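Long-range contacts in regulatory protein BlaR1 (Bacillus licheniformis, PDB 1NRF), which probably senses beta-lactam antibiotics outside the cell, through acylation of a serine in the C-terminal sensor domain given here, and passes the signal to the cytoplasm: residues Ser63-Phe68 with Asp147-Gly152; Tyr137-Phe142 with Ser153-Pro158; Thr56-Pro61 with Pro158-Asn163; Gly213-Tyr218 with Phe226-His231. All coordinates share one frame; numbering follows the deposited sequence. Where two conformers were deposited one is given.

Contact 1: residues Ser63-Phe68 with Asp147-Gly152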
loop_
_atom_site.group_PDB
_atom_site.type_symbol
_atom_site.label_atom_id
_atom_site.label_comp_id
_atom_site.label_asym_id
_atom_site.label_seq_id
_atom_site.Cartn_x
_atom_site.Cartn_y
_atom_site.Cartn_z
ATOM N N SER A 63 6.984 1.041 -0.977
ATOM C CA SER A 63 6.057 1.842 -1.777
ATOM C C SER A 63 4.576 1.800 -1.367
ATOM O O SER A 63 3.798 2.600 -1.871
ATOM C CB SER A 63 6.155 1.474 -3.255
ATOM O OG SER A 63 7.213 2.158 -3.878
ATOM N N THR A 64 4.171 0.887 -0.480
ATOM C CA THR A 64 2.757 0.860 -0.073
ATOM C C THR A 64 2.421 2.124 0.703
ATOM O O THR A 64 1.273 2.562 0.736
ATOM C CB THR A 64 2.383 -0.372 0.843
ATOM O OG1 THR A 64 3.056 -0.283 2.108
ATOM C CG2 THR A 64 2.731 -1.670 0.153
ATOM N N TYR A 65 3.444 2.714 1.310
ATOM C CA TYR A 65 3.260 3.903 2.122
ATOM C C TYR A 65 2.987 5.194 1.323
ATOM O O TYR A 65 2.492 6.186 1.875
ATOM C CB TYR A 65 4.492 4.081 3.025
ATOM C CG TYR A 65 4.378 5.267 3.929
ATOM C CD1 TYR A 65 3.522 5.239 5.025
ATOM C CD2 TYR A 65 5.037 6.456 3.630
ATOM C CE1 TYR A 65 3.311 6.365 5.796
ATOM C CE2 TYR A 65 4.841 7.594 4.392
ATOM C CZ TYR A 65 3.969 7.544 5.474
ATOM O OH TYR A 65 3.739 8.667 6.224
ATOM N N LYS A 66 3.312 5.180 0.032
ATOM C CA LYS A 66 3.107 6.342 -0.834
ATOM C C LYS A 66 1.664 6.877 -0.808
ATOM O O LYS A 66 1.421 8.063 -1.041
ATOM C CB LYS A 66 3.497 5.995 -2.272
ATOM C CG LYS A 66 4.994 5.948 -2.553
ATOM C CD LYS A 66 5.209 5.506 -3.996
ATOM C CE LYS A 66 6.651 5.624 -4.441
ATOM N NZ LYS A 66 7.560 4.780 -3.651
ATOM N N VAL A 67 0.710 5.994 -0.528
ATOM C CA VAL A 67 -0.696 6.378 -0.448
ATOM C C VAL A 67 -0.883 7.421 0.655
ATOM O O VAL A 67 -1.553 8.437 0.462
ATOM C CB VAL A 67 -1.596 5.143 -0.138
ATOM C CG1 VAL A 67 -3.031 5.577 0.095
ATOM C CG2 VAL A 67 -1.529 4.141 -1.295
ATOM N N PHE A 68 -0.275 7.169 1.807
ATOM C CA PHE A 68 -0.399 8.089 2.926
ATOM C C PHE A 68 0.558 9.259 2.783
ATOM O O PHE A 68 0.297 10.347 3.285
ATOM C CB PHE A 68 -0.178 7.352 4.248
ATOM C CG PHE A 68 -1.245 6.342 4.553
ATOM C CD1 PHE A 68 -1.195 5.066 3.999
ATOM C CD2 PHE A 68 -2.332 6.685 5.344
ATOM C CE1 PHE A 68 -2.217 4.145 4.228
ATOM C CE2 PHE A 68 -3.359 5.771 5.579
ATOM C CZ PHE A 68 -3.300 4.498 5.018
ATOM N N ASP A 147 14.083 7.994 3.766
ATOM C CA ASP A 147 13.814 6.560 3.661
ATOM C C ASP A 147 13.170 5.806 4.826
ATOM O O ASP A 147 13.233 4.580 4.865
ATOM C CB ASP A 147 15.116 5.841 3.269
ATOM C CG ASP A 147 16.359 6.681 3.536
ATOM O OD1 ASP A 147 16.560 7.690 2.826
ATOM O OD2 ASP A 147 17.138 6.335 4.450
ATOM N N TYR A 148 12.544 6.519 5.757
ATOM C CA TYR A 148 11.915 5.881 6.919
ATOM C C TYR A 148 10.947 4.763 6.563
ATOM O O TYR A 148 10.753 3.827 7.341
ATOM C CB TYR A 148 11.165 6.915 7.770
ATOM C CG TYR A 148 10.091 7.710 7.043
ATOM C CD1 TYR A 148 10.421 8.796 6.239
ATOM C CD2 TYR A 148 8.737 7.400 7.202
ATOM C CE1 TYR A 148 9.434 9.562 5.615
ATOM C CE2 TYR A 148 7.744 8.152 6.588
ATOM C CZ TYR A 148 8.095 9.232 5.796
ATOM O OH TYR A 148 7.110 9.980 5.179
ATOM N N TRP A 149 10.352 4.876 5.381
ATOM C CA TRP A 149 9.379 3.910 4.892
ATOM C C TRP A 149 10.011 2.812 4.044
ATOM O O TRP A 149 9.306 1.993 3.446
ATOM C CB TRP A 149 8.309 4.641 4.077
ATOM C CG TRP A 149 8.900 5.589 3.102
ATOM C CD1 TRP A 149 9.331 6.858 3.351
ATOM C CD2 TRP A 149 9.214 5.319 1.734
ATOM N NE1 TRP A 149 9.901 7.398 2.224
ATOM C CE2 TRP A 149 9.842 6.476 1.214
ATOM C CE3 TRP A 149 9.028 4.210 0.894
ATOM C CZ2 TRP A 149 10.287 6.558 -0.109
ATOM C CZ3 TRP A 149 9.468 4.289 -0.423
ATOM C CH2 TRP A 149 10.092 5.457 -0.911
ATOM N N LEU A 150 11.339 2.797 3.996
ATOM C CA LEU A 150 12.069 1.802 3.220
ATOM C C LEU A 150 13.177 1.113 3.994
ATOM O O LEU A 150 13.426 -0.074 3.790
ATOM C CB LEU A 150 12.674 2.440 1.964
ATOM C CG LEU A 150 11.863 2.443 0.667
ATOM C CD1 LEU A 150 12.583 3.278 -0.389
ATOM C CD2 LEU A 150 11.667 1.006 0.166
ATOM N N ASP A 151 13.841 1.854 4.879
ATOM C CA ASP A 151 14.956 1.307 5.652
ATOM C C ASP A 151 14.579 0.389 6.814
ATOM O O ASP A 151 15.453 -0.177 7.478
ATOM C CB ASP A 151 15.846 2.445 6.156
ATOM C CG ASP A 151 15.143 3.353 7.145
ATOM O OD1 ASP A 151 15.701 4.442 7.407
ATOM O OD2 ASP A 151 14.055 2.994 7.663
ATOM N N GLY A 152 13.285 0.245 7.074
ATOM C CA GLY A 152 12.879 -0.641 8.145
ATOM C C GLY A 152 12.688 -0.010 9.504
ATOM O O GLY A 152 12.535 -0.724 10.502
HETATM O O HOH W 1 4.346 10.796 4.777
#
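The SxxK motif at the start of helix 66-76 meets the loop 147-152 through an aromatic cluster of Y65, Y148 and W149. S63 is probably the serine that beta-lactams acylate. Y65 carries the contact. With its CG anti to the backbone N (chi1 -178°), its ring is turned to the loop. The edge of Y148 points at the face of Y65 in an offset T-shaped pair, with planes 74° apart and centroids 5.6 Å apart. Y148 CE2 lies 3.7 Å from Y65 CE2. One water joins the two hydroxyls, 2.6 Å from Y65 OH and 2.9 Å from Y148 OH, to which it donates. Y148 OH is also bonded to D120 OD2, so its end is fixed from outside the contact. W149 was modelled in two conformers, and its contacts hold for one of them. In that one, W149 CB sits 3.8 Å from Y65 CD2. The two rings are nearly parallel but slid apart, with little overlap. The far rim of the indole reaches K66, with W149 CZ3 3.8 Å from K66 NZ. The K66 chain runs extended and bends only at its end, where K66 NZ donates to S63 OG at 2.7 Å. This placing of the SxxK serine and lysine at a helix start is characteristic of penicillin-binding proteins and serine beta-lactamases.

Contact 2: residues Tyr137-Phe142 with Ser153-Pro158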
loop_
_atom_site.group_PDB
_atom_site.type_symbol
_atom_site.label_atom_id
_atom_site.label_comp_id
_atom_site.label_asym_id
_atom_site.label_seq_id
_atom_site.Cartn_x
_atom_site.Cartn_y
_atom_site.Cartn_z
ATOM N N TYR A 137 0.204 4.918 12.294
ATOM C CA TYR A 137 0.667 4.021 11.251
ATOM C C TYR A 137 1.745 3.054 11.745
ATOM O O TYR A 137 2.885 3.444 12.003
ATOM C CB TYR A 137 1.188 4.845 10.074
ATOM C CG TYR A 137 1.481 4.041 8.823
ATOM C CD1 TYR A 137 2.585 3.185 8.752
ATOM C CD2 TYR A 137 0.677 4.170 7.693
ATOM C CE1 TYR A 137 2.876 2.487 7.586
ATOM C CE2 TYR A 137 0.967 3.476 6.521
ATOM C CZ TYR A 137 2.065 2.641 6.477
ATOM O OH TYR A 137 2.346 1.965 5.321
ATOM N N GLY A 138 1.365 1.787 11.871
ATOM C CA GLY A 138 2.295 0.766 12.314
ATOM C C GLY A 138 2.978 1.101 13.620
ATOM O O GLY A 138 2.355 1.609 14.537
ATOM N N ASN A 139 4.269 0.815 13.706
ATOM C CA ASN A 139 5.014 1.096 14.920
ATOM C C ASN A 139 5.241 2.593 15.085
ATOM O O ASN A 139 5.704 3.044 16.133
ATOM C CB ASN A 139 6.356 0.345 14.910
ATOM C CG ASN A 139 7.266 0.757 13.760
ATOM O OD1 ASN A 139 6.981 1.704 13.025
ATOM N ND2 ASN A 139 8.381 0.041 13.609
ATOM N N GLU A 140 4.899 3.355 14.046
ATOM C CA GLU A 140 5.056 4.809 14.048
ATOM C C GLU A 140 6.512 5.297 14.062
ATOM O O GLU A 140 6.747 6.497 14.157
ATOM C CB GLU A 140 4.312 5.423 15.247
ATOM C CG GLU A 140 2.795 5.331 15.160
ATOM C CD GLU A 140 2.098 5.895 16.388
ATOM O OE1 GLU A 140 0.867 6.092 16.342
ATOM O OE2 GLU A 140 2.776 6.138 17.406
ATOM N N ASP A 141 7.478 4.386 13.955
ATOM C CA ASP A 141 8.884 4.769 13.988
ATOM C C ASP A 141 9.337 5.545 12.749
ATOM O O ASP A 141 8.670 5.527 11.713
ATOM C CB ASP A 141 9.764 3.537 14.210
ATOM C CG ASP A 141 11.182 3.902 14.615
ATOM O OD1 ASP A 141 11.348 4.775 15.494
ATOM O OD2 ASP A 141 12.138 3.317 14.066
ATOM N N PHE A 142 10.489 6.212 12.864
ATOM C CA PHE A 142 11.018 7.061 11.788
ATOM C C PHE A 142 12.552 7.295 11.893
ATOM O O PHE A 142 13.081 7.521 12.979
ATOM C CB PHE A 142 10.243 8.394 11.847
ATOM C CG PHE A 142 10.718 9.449 10.886
ATOM C CD1 PHE A 142 9.855 9.953 9.923
ATOM C CD2 PHE A 142 12.001 9.995 10.990
ATOM C CE1 PHE A 142 10.258 10.994 9.073
ATOM C CE2 PHE A 142 12.412 11.028 10.150
ATOM C CZ PHE A 142 11.537 11.530 9.190
ATOM N N SER A 153 12.722 1.318 9.560
ATOM C CA SER A 153 12.492 2.009 10.825
ATOM C C SER A 153 10.973 1.931 11.024
ATOM O O SER A 153 10.488 1.414 12.027
ATOM C CB SER A 153 12.972 3.462 10.734
ATOM O OG SER A 153 12.515 4.087 9.549
ATOM N N LEU A 154 10.230 2.417 10.032
ATOM C CA LEU A 154 8.772 2.368 10.070
ATOM C C LEU A 154 8.306 1.000 9.586
ATOM O O LEU A 154 8.701 0.557 8.516
ATOM C CB LEU A 154 8.173 3.445 9.160
ATOM C CG LEU A 154 6.642 3.491 9.127
ATOM C CD1 LEU A 154 6.111 3.757 10.535
ATOM C CD2 LEU A 154 6.182 4.572 8.161
ATOM N N GLN A 155 7.469 0.336 10.371
ATOM C CA GLN A 155 6.942 -0.974 9.998
ATOM C C GLN A 155 5.462 -1.094 10.335
ATOM O O GLN A 155 4.989 -0.525 11.320
ATOM C CB GLN A 155 7.702 -2.085 10.708
ATOM C CG GLN A 155 9.165 -2.116 10.390
ATOM C CD GLN A 155 9.834 -3.352 10.934
ATOM O OE1 GLN A 155 11.024 -3.571 10.714
ATOM N NE2 GLN A 155 9.071 -4.175 11.644
ATOM N N ILE A 156 4.744 -1.850 9.509
ATOM C CA ILE A 156 3.307 -2.066 9.669
ATOM C C ILE A 156 3.011 -3.498 9.233
ATOM O O ILE A 156 3.695 -4.036 8.371
ATOM C CB ILE A 156 2.501 -1.071 8.779
ATOM C CG1 ILE A 156 0.997 -1.166 9.080
ATOM C CG2 ILE A 156 2.768 -1.372 7.293
ATOM C CD1 ILE A 156 0.159 -0.018 8.443
ATOM N N SER A 157 1.996 -4.116 9.826
ATOM C CA SER A 157 1.661 -5.492 9.483
ATOM C C SER A 157 0.609 -5.560 8.405
ATOM O O SER A 157 -0.109 -4.595 8.177
ATOM C CB SER A 157 1.133 -6.238 10.710
ATOM O OG SER A 157 -0.164 -5.777 11.054
ATOM N N PRO A 158 0.515 -6.702 7.706
ATOM C CA PRO A 158 -0.493 -6.868 6.646
ATOM C C PRO A 158 -1.897 -6.586 7.209
ATOM O O PRO A 158 -2.741 -5.996 6.544
ATOM C CB PRO A 158 -0.320 -8.327 6.243
ATOM C CG PRO A 158 1.165 -8.532 6.403
ATOM C CD PRO A 158 1.474 -7.827 7.710
#
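N139 holds its CG between the backbone N and the carbonyl carbon (chi1 62°), and this folds its amide against the backbone of S153 and Q155. Two side-chain bonds follow. Q155 N donates a hydrogen bond to N139 OD1 at 3.0 Å, and N139 ND2 donates one to S153 O at 3.0 Å, in the plane of that carbonyl. A backbone bond runs beside them, from N139 N to Q155 O at 2.8 Å. D141 N also binds N139 OD1, at 2.9 Å, which makes an Asx turn. Its N-H and that of Q155 grip N139 OD1 from opposite faces of the amide plane.

G138 sits in a type II' turn from Y137 to E140. Its CA lies 3.1 Å from Q155 O in a CA-H...O contact. On the buried side, I156 CD1 stands over the face of the Y137 ring, 3.8 Å from its centroid, in a CH-pi contact. L154 CD2 packs obliquely against the same ring, 3.9 Å from Y137 CD1. The chemistry implies a loop tied to itself at two levels: one asparagine satisfies backbone groups near the surface, and an apolar layer closes the inner side.

Contact 3: residues Thr56-Pro61 with Pro158-Asn163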
loop_
_atom_site.group_PDB
_atom_site.type_symbol
_atom_site.label_atom_id
_atom_site.label_comp_id
_atom_site.label_asym_id
_atom_site.label_seq_id
_atom_site.Cartn_x
_atom_site.Cartn_y
_atom_site.Cartn_z
ATOM N N THR A 56 0.477 -10.821 10.958
ATOM C CA THR A 56 0.555 -9.998 12.158
ATOM C C THR A 56 1.985 -9.498 12.417
ATOM O O THR A 56 2.253 -8.781 13.373
ATOM C CB THR A 56 0.017 -10.775 13.399
ATOM O OG1 THR A 56 0.493 -12.131 13.377
ATOM C CG2 THR A 56 -1.495 -10.781 13.403
ATOM N N SER A 57 2.903 -9.881 11.546
ATOM C CA SER A 57 4.283 -9.448 11.670
ATOM C C SER A 57 4.414 -8.162 10.871
ATOM O O SER A 57 3.826 -8.042 9.808
ATOM C CB SER A 57 5.215 -10.505 11.090
ATOM O OG SER A 57 5.067 -11.728 11.783
ATOM N N ARG A 58 5.177 -7.206 11.393
ATOM C CA ARG A 58 5.380 -5.928 10.720
ATOM C C ARG A 58 6.599 -5.968 9.819
ATOM O O ARG A 58 7.568 -6.668 10.092
ATOM C CB ARG A 58 5.552 -4.808 11.739
ATOM C CG ARG A 58 4.268 -4.276 12.297
ATOM C CD ARG A 58 4.550 -3.487 13.546
ATOM N NE ARG A 58 3.406 -2.696 13.991
ATOM C CZ ARG A 58 3.211 -2.339 15.252
ATOM N NH1 ARG A 58 4.078 -2.713 16.182
ATOM N NH2 ARG A 58 2.162 -1.603 15.587
ATOM N N PHE A 59 6.538 -5.213 8.732
ATOM C CA PHE A 59 7.631 -5.150 7.782
ATOM C C PHE A 59 7.716 -3.721 7.276
ATOM O O PHE A 59 6.795 -2.925 7.493
ATOM C CB PHE A 59 7.359 -6.084 6.608
ATOM C CG PHE A 59 6.997 -7.472 7.018
ATOM C CD1 PHE A 59 5.662 -7.827 7.217
ATOM C CD2 PHE A 59 7.984 -8.430 7.215
ATOM C CE1 PHE A 59 5.315 -9.117 7.600
ATOM C CE2 PHE A 59 7.647 -9.732 7.603
ATOM C CZ PHE A 59 6.310 -10.076 7.795
ATOM N N ALA A 60 8.817 -3.383 6.614
ATOM C CA ALA A 60 8.932 -2.046 6.072
ATOM C C ALA A 60 7.790 -1.931 5.047
ATOM O O ALA A 60 7.592 -2.818 4.219
ATOM C CB ALA A 60 10.286 -1.861 5.397
ATOM N N PRO A 61 7.022 -0.840 5.102
ATOM C CA PRO A 61 5.909 -0.651 4.162
ATOM C C PRO A 61 6.318 -0.450 2.699
ATOM O O PRO A 61 5.560 -0.784 1.784
ATOM C CB PRO A 61 5.185 0.559 4.737
ATOM C CG PRO A 61 6.315 1.351 5.370
ATOM C CD PRO A 61 7.112 0.276 6.061
ATOM N N PRO A 158 0.515 -6.702 7.706
ATOM C CA PRO A 158 -0.493 -6.868 6.646
ATOM C C PRO A 158 -1.897 -6.586 7.209
ATOM O O PRO A 158 -2.741 -5.996 6.544
ATOM C CB PRO A 158 -0.320 -8.327 6.243
ATOM C CG PRO A 158 1.165 -8.532 6.403
ATOM C CD PRO A 158 1.474 -7.827 7.710
ATOM N N LEU A 159 -2.125 -7.008 8.451
ATOM C CA LEU A 159 -3.400 -6.810 9.136
ATOM C C LEU A 159 -3.605 -5.326 9.433
ATOM O O LEU A 159 -4.705 -4.785 9.255
ATOM C CB LEU A 159 -3.419 -7.611 10.441
ATOM C CG LEU A 159 -4.694 -7.510 11.278
ATOM C CD1 LEU A 159 -5.883 -7.983 10.459
ATOM C CD2 LEU A 159 -4.543 -8.343 12.539
ATOM N N GLU A 160 -2.544 -4.670 9.891
ATOM C CA GLU A 160 -2.612 -3.243 10.181
ATOM C C GLU A 160 -2.886 -2.465 8.893
ATOM O O GLU A 160 -3.646 -1.498 8.886
ATOM C CB GLU A 160 -1.309 -2.770 10.819
ATOM C CG GLU A 160 -1.235 -2.984 12.328
ATOM C CD GLU A 160 0.149 -2.671 12.912
ATOM O OE1 GLU A 160 0.245 -2.508 14.142
ATOM O OE2 GLU A 160 1.143 -2.599 12.154
ATOM N N GLN A 161 -2.269 -2.894 7.802
ATOM C CA GLN A 161 -2.474 -2.247 6.510
ATOM C C GLN A 161 -3.976 -2.218 6.171
ATOM O O GLN A 161 -4.523 -1.162 5.845
ATOM C CB GLN A 161 -1.715 -3.004 5.407
ATOM C CG GLN A 161 -0.194 -2.915 5.463
ATOM C CD GLN A 161 0.370 -1.732 4.673
ATOM O OE1 GLN A 161 1.511 -1.772 4.206
ATOM N NE2 GLN A 161 -0.424 -0.677 4.532
ATOM N N VAL A 162 -4.632 -3.379 6.249
ATOM C CA VAL A 162 -6.065 -3.489 5.956
ATOM C C VAL A 162 -6.897 -2.567 6.841
ATOM O O VAL A 162 -7.746 -1.821 6.344
ATOM C CB VAL A 162 -6.589 -4.964 6.131
ATOM C CG1 VAL A 162 -8.115 -4.982 6.195
ATOM C CG2 VAL A 162 -6.105 -5.851 4.962
ATOM N N ASN A 163 -6.646 -2.592 8.148
ATOM C CA ASN A 163 -7.424 -1.756 9.056
ATOM C C ASN A 163 -7.272 -0.267 8.784
ATOM O O ASN A 163 -8.260 0.468 8.823
ATOM C CB ASN A 163 -7.083 -2.060 10.526
ATOM C CG ASN A 163 -7.493 -3.469 10.947
ATOM O OD1 ASN A 163 -8.453 -4.032 10.425
ATOM N ND2 ASN A 163 -6.773 -4.034 11.899
#
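The irregular strip 56-61 passes the first turns of helix 158-170, closest at T56 and L159, whose CA atoms are 5.9 Å apart. It then diverges, and the CA atoms of P61 and Q161 are 8.9 Å apart.

R58 and E160 make the polar link. The R58 chain is extended from CG to NE, and E160 is extended beyond its CG (chi2 172°), so the charged ends meet. R58 NE donates at 2.9 Å to E160 OE2, which accepts with its syn lone pair. R58 NH2 lies 2.6 Å from E160 OE1, but this second bond is weak, bent to 122° at the hydrogen. The guanidinium and carboxylate planes are 42° apart, so the salt bridge is twisted.

P158 CD sits at the edge of the F59 ring, 4.1 Å from F59 CE1. S57 O also approaches P158 CD, but its crowding with F59 CE1 leaves the detail doubtful. T56 CG2 touches L159 CD2 at 4.0 Å, the two side chains lying side by side. Q161 OE1 is hydrogen-bonded to T64 OG1. The chemistry implies that a partly exposed pair of opposite charges joins the helix start to the chain leading to S63.

Contact 4: residues Gly213-Tyr218 with Phe226-His231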
loop_
_atom_site.group_PDB
_atom_site.type_symbol
_atom_site.label_atom_id
_atom_site.label_comp_id
_atom_site.label_asym_id
_atom_site.label_seq_id
_atom_site.Cartn_x
_atom_site.Cartn_y
_atom_site.Cartn_z
ATOM N N GLY A 213 7.793 -8.429 -0.909
ATOM C CA GLY A 213 6.813 -7.746 -1.730
ATOM C C GLY A 213 5.489 -7.474 -1.039
ATOM O O GLY A 213 5.014 -8.275 -0.230
ATOM N N TRP A 214 4.890 -6.338 -1.382
ATOM C CA TRP A 214 3.612 -5.913 -0.823
ATOM C C TRP A 214 2.595 -5.592 -1.908
ATOM O O TRP A 214 2.934 -5.092 -2.978
ATOM C CB TRP A 214 3.739 -4.608 -0.034
ATOM C CG TRP A 214 4.188 -4.628 1.387
ATOM C CD1 TRP A 214 5.366 -4.133 1.865
ATOM C CD2 TRP A 214 3.384 -4.930 2.541
ATOM N NE1 TRP A 214 5.342 -4.085 3.235
ATOM C CE2 TRP A 214 4.141 -4.566 3.682
ATOM C CE3 TRP A 214 2.098 -5.465 2.721
ATOM C CZ2 TRP A 214 3.653 -4.716 4.993
ATOM C CZ3 TRP A 214 1.611 -5.617 4.024
ATOM C CH2 TRP A 214 2.390 -5.241 5.142
ATOM N N PHE A 215 1.338 -5.875 -1.610
ATOM C CA PHE A 215 0.248 -5.511 -2.490
ATOM C C PHE A 215 -0.981 -5.377 -1.609
ATOM O O PHE A 215 -1.541 -6.369 -1.133
ATOM C CB PHE A 215 -0.000 -6.515 -3.613
ATOM C CG PHE A 215 -1.009 -6.023 -4.606
ATOM C CD1 PHE A 215 -0.817 -4.806 -5.246
ATOM C CD2 PHE A 215 -2.199 -6.710 -4.816
ATOM C CE1 PHE A 215 -1.802 -4.266 -6.073
ATOM C CE2 PHE A 215 -3.195 -6.187 -5.642
ATOM C CZ PHE A 215 -2.999 -4.956 -6.272
ATOM N N ILE A 216 -1.364 -4.128 -1.373
ATOM C CA ILE A 216 -2.502 -3.806 -0.538
ATOM C C ILE A 216 -3.500 -3.024 -1.366
ATOM O O ILE A 216 -3.163 -2.513 -2.426
ATOM C CB ILE A 216 -2.074 -2.944 0.686
ATOM C CG1 ILE A 216 -1.687 -1.525 0.236
ATOM C CG2 ILE A 216 -0.897 -3.604 1.383
ATOM C CD1 ILE A 216 -1.289 -0.605 1.383
ATOM N N GLY A 217 -4.729 -2.934 -0.877
ATOM C CA GLY A 217 -5.749 -2.204 -1.596
ATOM C C GLY A 217 -7.132 -2.716 -1.256
ATOM O O GLY A 217 -7.342 -3.353 -0.227
ATOM N N TYR A 218 -8.093 -2.435 -2.123
ATOM C CA TYR A 218 -9.447 -2.883 -1.873
ATOM C C TYR A 218 -10.250 -3.068 -3.159
ATOM O O TYR A 218 -9.848 -2.639 -4.244
ATOM C CB TYR A 218 -10.142 -1.897 -0.922
ATOM C CG TYR A 218 -9.900 -0.457 -1.283
ATOM C CD1 TYR A 218 -10.697 0.188 -2.228
ATOM C CD2 TYR A 218 -8.823 0.246 -0.736
ATOM C CE1 TYR A 218 -10.425 1.498 -2.623
ATOM C CE2 TYR A 218 -8.543 1.550 -1.128
ATOM C CZ TYR A 218 -9.346 2.170 -2.071
ATOM O OH TYR A 218 -9.062 3.447 -2.479
ATOM N N PHE A 226 -14.160 -4.746 -0.141
ATOM C CA PHE A 226 -13.217 -5.713 0.389
ATOM C C PHE A 226 -11.845 -5.088 0.514
ATOM O O PHE A 226 -11.330 -4.536 -0.450
ATOM C CB PHE A 226 -13.140 -6.934 -0.542
ATOM C CG PHE A 226 -14.419 -7.712 -0.631
ATOM C CD1 PHE A 226 -14.652 -8.792 0.222
ATOM C CD2 PHE A 226 -15.414 -7.335 -1.534
ATOM C CE1 PHE A 226 -15.863 -9.491 0.183
ATOM C CE2 PHE A 226 -16.634 -8.020 -1.586
ATOM C CZ PHE A 226 -16.863 -9.102 -0.726
ATOM N N PHE A 227 -11.253 -5.184 1.698
ATOM C CA PHE A 227 -9.921 -4.645 1.936
ATOM C C PHE A 227 -8.961 -5.815 2.042
ATOM O O PHE A 227 -9.241 -6.788 2.732
ATOM C CB PHE A 227 -9.896 -3.818 3.225
ATOM C CG PHE A 227 -10.751 -2.581 3.171
ATOM C CD1 PHE A 227 -12.086 -2.623 3.558
ATOM C CD2 PHE A 227 -10.224 -1.383 2.703
ATOM C CE1 PHE A 227 -12.883 -1.494 3.481
ATOM C CE2 PHE A 227 -11.012 -0.247 2.620
ATOM C CZ PHE A 227 -12.349 -0.301 3.010
ATOM N N PHE A 228 -7.825 -5.724 1.358
ATOM C CA PHE A 228 -6.855 -6.814 1.365
ATOM C C PHE A 228 -5.394 -6.362 1.424
ATOM O O PHE A 228 -5.043 -5.243 1.051
ATOM C CB PHE A 228 -7.043 -7.677 0.113
ATOM C CG PHE A 228 -6.831 -6.922 -1.159
ATOM C CD1 PHE A 228 -7.874 -6.232 -1.755
ATOM C CD2 PHE A 228 -5.558 -6.832 -1.725
ATOM C CE1 PHE A 228 -7.659 -5.453 -2.900
ATOM C CE2 PHE A 228 -5.331 -6.057 -2.866
ATOM C CZ PHE A 228 -6.389 -5.365 -3.453
ATOM N N ALA A 229 -4.543 -7.265 1.882
ATOM C CA ALA A 229 -3.128 -6.998 1.984
ATOM C C ALA A 229 -2.392 -8.326 1.913
ATOM O O ALA A 229 -2.737 -9.285 2.608
ATOM C CB ALA A 229 -2.812 -6.276 3.300
ATOM N N VAL A 230 -1.395 -8.376 1.044
ATOM C CA VAL A 230 -0.578 -9.558 0.869
ATOM C C VAL A 230 0.873 -9.152 1.066
ATOM O O VAL A 230 1.309 -8.132 0.528
ATOM C CB VAL A 230 -0.718 -10.141 -0.560
ATOM C CG1 VAL A 230 0.409 -11.114 -0.841
ATOM C CG2 VAL A 230 -2.051 -10.848 -0.711
ATOM N N HIS A 231 1.613 -9.923 1.861
ATOM C CA HIS A 231 3.026 -9.641 2.040
ATOM C C HIS A 231 3.779 -10.922 1.767
ATOM O O HIS A 231 3.420 -11.974 2.295
ATOM C CB HIS A 231 3.345 -9.140 3.445
ATOM C CG HIS A 231 4.808 -8.895 3.665
ATOM N ND1 HIS A 231 5.691 -9.903 3.998
ATOM C CD2 HIS A 231 5.555 -7.778 3.512
ATOM C CE1 HIS A 231 6.917 -9.416 4.034
ATOM N NE2 HIS A 231 6.862 -8.130 3.742
#
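F228 N donates to G217 O at 2.9 Å in an almost straight bond (177° at the hydrogen), and G217 N returns to F228 O at 3.0 Å. F215 and V230 form the next hydrogen-bonded pair, with F215 N 3.1 Å from V230 O and V230 N 3.0 Å from F215 O. The strands run antiparallel, their axes 4.7 Å apart.

With CG between the backbone N and the carbonyl carbon (chi1 61°), the F228 ring is laid over G217. G217 CA lies 4.1 Å from the centroid of that ring, a CH-pi contact. F228 CE2 also meets F215 CE2 at 3.5 Å, their rings oblique. This face, with V230, packs on helix 239-253.

On the other face, the edge of H231 points at the face of W214. H231 CD2 stands 3.5 Å from W214 CE2, and the imidazole and the five-membered ring are turned 78° apart. W214 NE1 is bonded to A60 O, which fixes the indole from outside the hairpin. I216 CG2 touches A229 CB. Helix 158-170 covers W214 and I216. The chemistry implies a buried hairpin with its paired backbone groups satisfied across the strands and aromatic side chains on both faces.

In the fold
All four contacts lie in one penicillin-binding transpeptidase domain. Contact 3 spans 56-61 to 158-163 and encloses contacts 1 and 2, whose segments alternate along the chain. Contact 4, a hairpin in the central sheet, follows later. Contacts 2 and 3 share P158 and have centres about 8 Å apart. The centres of contacts 3 and 4 are about 9 Å apart, where helix 158-170 rests on strands 211-220 and 225-234. The centres of contacts 1 and 2, joined by Y65 and Y137, are also about 9 Å apart. Those of contacts 2 and 4 are farthest, about 16 Å. S63, just ahead of helix 66-76, lies where the helical part meets the sheet, consistent with a beta-lactam sensor site.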